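Local coordinates for protein phosphatidylserine synthase (Haemophilus influenzae, PDB 3HSI) that belongs to the phospholipase D superfamily, with related alpha/beta domains, and probably acts in phospholipid metabolism, at residues A105-A108 with D109-E113. Residues are numbered along the deposited sequence; the frame is centred on the assembly and turned at random.
Sequences ATNA and DWYCE
A capping box between Thr106 and Asp109 opens helix 107-118, which links the parallel neighbours 84-90 and 127-130 in chain order, as in a beta-alpha-beta crossover of this phospholipase D-like fold. Thr106 is the N-cap: its OG1 accepts from Asp109 N at 3.1 Å, nearly straight at 165°. With chi1 at 66°, OG1 lies between the backbone N and carbonyl carbon of Thr106, tucked back over the helix start where first-turn N-H groups have no preceding turn of helix to supply carbonyls. Asp109 reciprocates: its OD2 accepts from Thr106 N at 3.1 Å, on the anti side and 33° out of the carboxylate plane. A short threonine hydroxyl and an aspartate three residues on suit these places, and the negative charge probably gains from the positive end of the helix dipole. Asp109 OD1 also has a long, weak ion pair with Arg209. Regular helix bonding then begins, with Trp110 N donating to Thr106 O at 3.0 Å. On another side of this first turn, tyrosine offers the backbone a flat face: Asn107 O sits 3.2 Å above the plane of the Tyr111 ring, over its centre, while accepting from Tyr111 N. The ring also stacks with Phe127, and its hydroxyl reaches Trp60 O. A water accepts from Asn107 ND2 at 3.1 Å and donates to Tyr111 OH. Able to donate and accept, the Asn107 amide takes backbone N of Lys62 at OD1 and gives ND2 to Gln61 OE1.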
ATOM      1  N   ALA C 105       1.619 -23.320 -18.730  1.00 33.95           N
ATOM      2  CA  ALA C 105       2.241 -23.771 -17.511  1.00 32.52           C
ATOM      3  C   ALA C 105       2.932 -22.572 -16.856  1.00 31.24           C
ATOM      4  O   ALA C 105       3.522 -21.729 -17.544  1.00 31.24           O
ATOM      5  CB  ALA C 105       3.265 -24.885 -17.813  1.00 32.79           C
ATOM      6  N   THR C 106       2.849 -22.501 -15.529  1.00 28.85           N
ATOM      7  CA  THR C 106       3.579 -21.496 -14.783  1.00 26.32           C
ATOM      8  C   THR C 106       5.004 -21.974 -14.595  1.00 25.32           C
ATOM      9  O   THR C 106       5.313 -23.158 -14.742  1.00 24.79           O
ATOM     10  CB  THR C 106       2.960 -21.259 -13.404  1.00 26.29           C
ATOM     11  OG1 THR C 106       3.112 -22.442 -12.630  1.00 24.67           O
ATOM     12  CG2 THR C 106       1.459 -20.895 -13.520  1.00 25.87           C
ATOM     13  N   ASN C 107       5.868 -21.039 -14.247  1.00 24.36           N
ATOM     14  CA  ASN C 107       7.224 -21.360 -13.851  1.00 23.69           C
ATOM     15  C   ASN C 107       7.298 -22.460 -12.787  1.00 23.23           C
ATOM     16  O   ASN C 107       8.075 -23.429 -12.937  1.00 22.18           O
ATOM     17  CB  ASN C 107       7.961 -20.081 -13.444  1.00 23.45           C
ATOM     18  CG  ASN C 107       8.208 -19.160 -14.634  1.00 23.39           C
ATOM     19  OD1 ASN C 107       8.169 -19.599 -15.801  1.00 21.44           O
ATOM     20  ND2 ASN C 107       8.503 -17.895 -14.354  1.00 20.94           N
ATOM     21  N   ALA C 108       6.476 -22.335 -11.743  1.00 22.82           N
ATOM     22  CA  ALA C 108       6.363 -23.394 -10.712  1.00 23.84           C
ATOM     23  C   ALA C 108       6.003 -24.779 -11.316  1.00 23.59           C
ATOM     24  O   ALA C 108       6.637 -25.784 -11.009  1.00 23.33           O
ATOM     25  CB  ALA C 108       5.348 -22.988  -9.593  1.00 23.95           C
ATOM     26  N   ASP C 109       5.027 -24.825 -12.218  1.00 24.16           N
ATOM     27  CA  ASP C 109       4.675 -26.099 -12.861  1.00 24.08           C
ATOM     28  C   ASP C 109       5.907 -26.670 -13.559  1.00 23.96           C
ATOM     29  O   ASP C 109       6.202 -27.859 -13.432  1.00 24.15           O
ATOM     30  CB  ASP C 109       3.537 -25.935 -13.871  1.00 24.08           C
ATOM     31  CG  ASP C 109       2.254 -25.518 -13.231  1.00 25.97           C
ATOM     32  OD1 ASP C 109       1.992 -25.969 -12.103  1.00 30.05           O
ATOM     33  OD2 ASP C 109       1.480 -24.757 -13.863  1.00 28.26           O
ATOM     34  N   TRP C 110       6.642 -25.810 -14.255  1.00 23.22           N
ATOM     35  CA  TRP C 110       7.864 -26.224 -14.950  1.00 23.19           C
ATOM     36  C   TRP C 110       9.011 -26.721 -14.010  1.00 23.30           C
ATOM     37  O   TRP C 110       9.696 -27.706 -14.318  1.00 23.81           O
ATOM     38  CB  TRP C 110       8.299 -25.131 -15.965  1.00 22.86           C
ATOM     39  CG  TRP C 110       9.640 -25.354 -16.627  1.00 22.83           C
ATOM     40  CD1 TRP C 110       9.941 -26.283 -17.587  1.00 24.49           C
ATOM     41  CD2 TRP C 110      10.854 -24.629 -16.377  1.00 23.91           C
ATOM     42  NE1 TRP C 110      11.275 -26.184 -17.948  1.00 24.24           N
ATOM     43  CE2 TRP C 110      11.858 -25.187 -17.211  1.00 24.75           C
ATOM     44  CE3 TRP C 110      11.197 -23.558 -15.529  1.00 24.24           C
ATOM     45  CZ2 TRP C 110      13.171 -24.708 -17.225  1.00 24.98           C
ATOM     46  CZ3 TRP C 110      12.501 -23.075 -15.559  1.00 24.21           C
ATOM     47  CH2 TRP C 110      13.475 -23.660 -16.394  1.00 25.08           C
ATOM     48  N   TYR C 111       9.214 -26.070 -12.872  1.00 23.46           N
ATOM     49  CA  TYR C 111      10.219 -26.535 -11.928  1.00 23.57           C
ATOM     50  C   TYR C 111       9.913 -27.973 -11.499  1.00 24.41           C
ATOM     51  O   TYR C 111      10.825 -28.790 -11.452  1.00 23.91           O
ATOM     52  CB  TYR C 111      10.340 -25.635 -10.691  1.00 23.03           C
ATOM     53  CG  TYR C 111      10.512 -24.139 -10.919  1.00 21.99           C
ATOM     54  CD1 TYR C 111      11.355 -23.638 -11.923  1.00 20.47           C
ATOM     55  CD2 TYR C 111       9.837 -23.205 -10.087  1.00 20.05           C
ATOM     56  CE1 TYR C 111      11.506 -22.261 -12.127  1.00 19.74           C
ATOM     57  CE2 TYR C 111       9.991 -21.829 -10.277  1.00 18.61           C
ATOM     58  CZ  TYR C 111      10.825 -21.365 -11.300  1.00 21.41           C
ATOM     59  OH  TYR C 111      10.980 -20.009 -11.495  1.00 21.05           O
ATOM     60  N   CYS C 112       8.633 -28.283 -11.227  1.00 25.84           N
ATOM     61  CA  CYS C 112       8.196 -29.661 -10.876  1.00 26.86           C
ATOM     62  C   CYS C 112       8.417 -30.652 -11.986  1.00 26.30           C
ATOM     63  O   CYS C 112       8.890 -31.763 -11.747  1.00 25.98           O
ATOM     64  CB  CYS C 112       6.723 -29.717 -10.604  1.00 27.61           C
ATOM     65  SG  CYS C 112       6.243 -28.793  -9.223  1.00 36.24           S
ATOM     66  N   GLU C 113       8.015 -30.259 -13.189  1.00 25.54           N
ATOM     67  CA  GLU C 113       8.224 -31.057 -14.356  1.00 26.11           C
ATOM     68  C   GLU C 113       9.714 -31.438 -14.477  1.00 26.11           C
ATOM     69  O   GLU C 113      10.046 -32.617 -14.573  1.00 26.72           O
ATOM     70  CB  GLU C 113       7.724 -30.309 -15.588  1.00 26.26           C
ATOM     71  CG  GLU C 113       8.145 -30.957 -16.903  1.00 29.55           C
ATOM     72  CD  GLU C 113       8.015 -30.029 -18.106  1.00 35.61           C
ATOM     73  OE1 GLU C 113       8.848 -30.142 -19.027  1.00 36.28           O
ATOM     74  OE2 GLU C 113       7.090 -29.180 -18.137  1.00 38.74           O
TER
HETATM   75  O   HOH W   1       9.803 -17.750 -11.551  1.00 19.14           O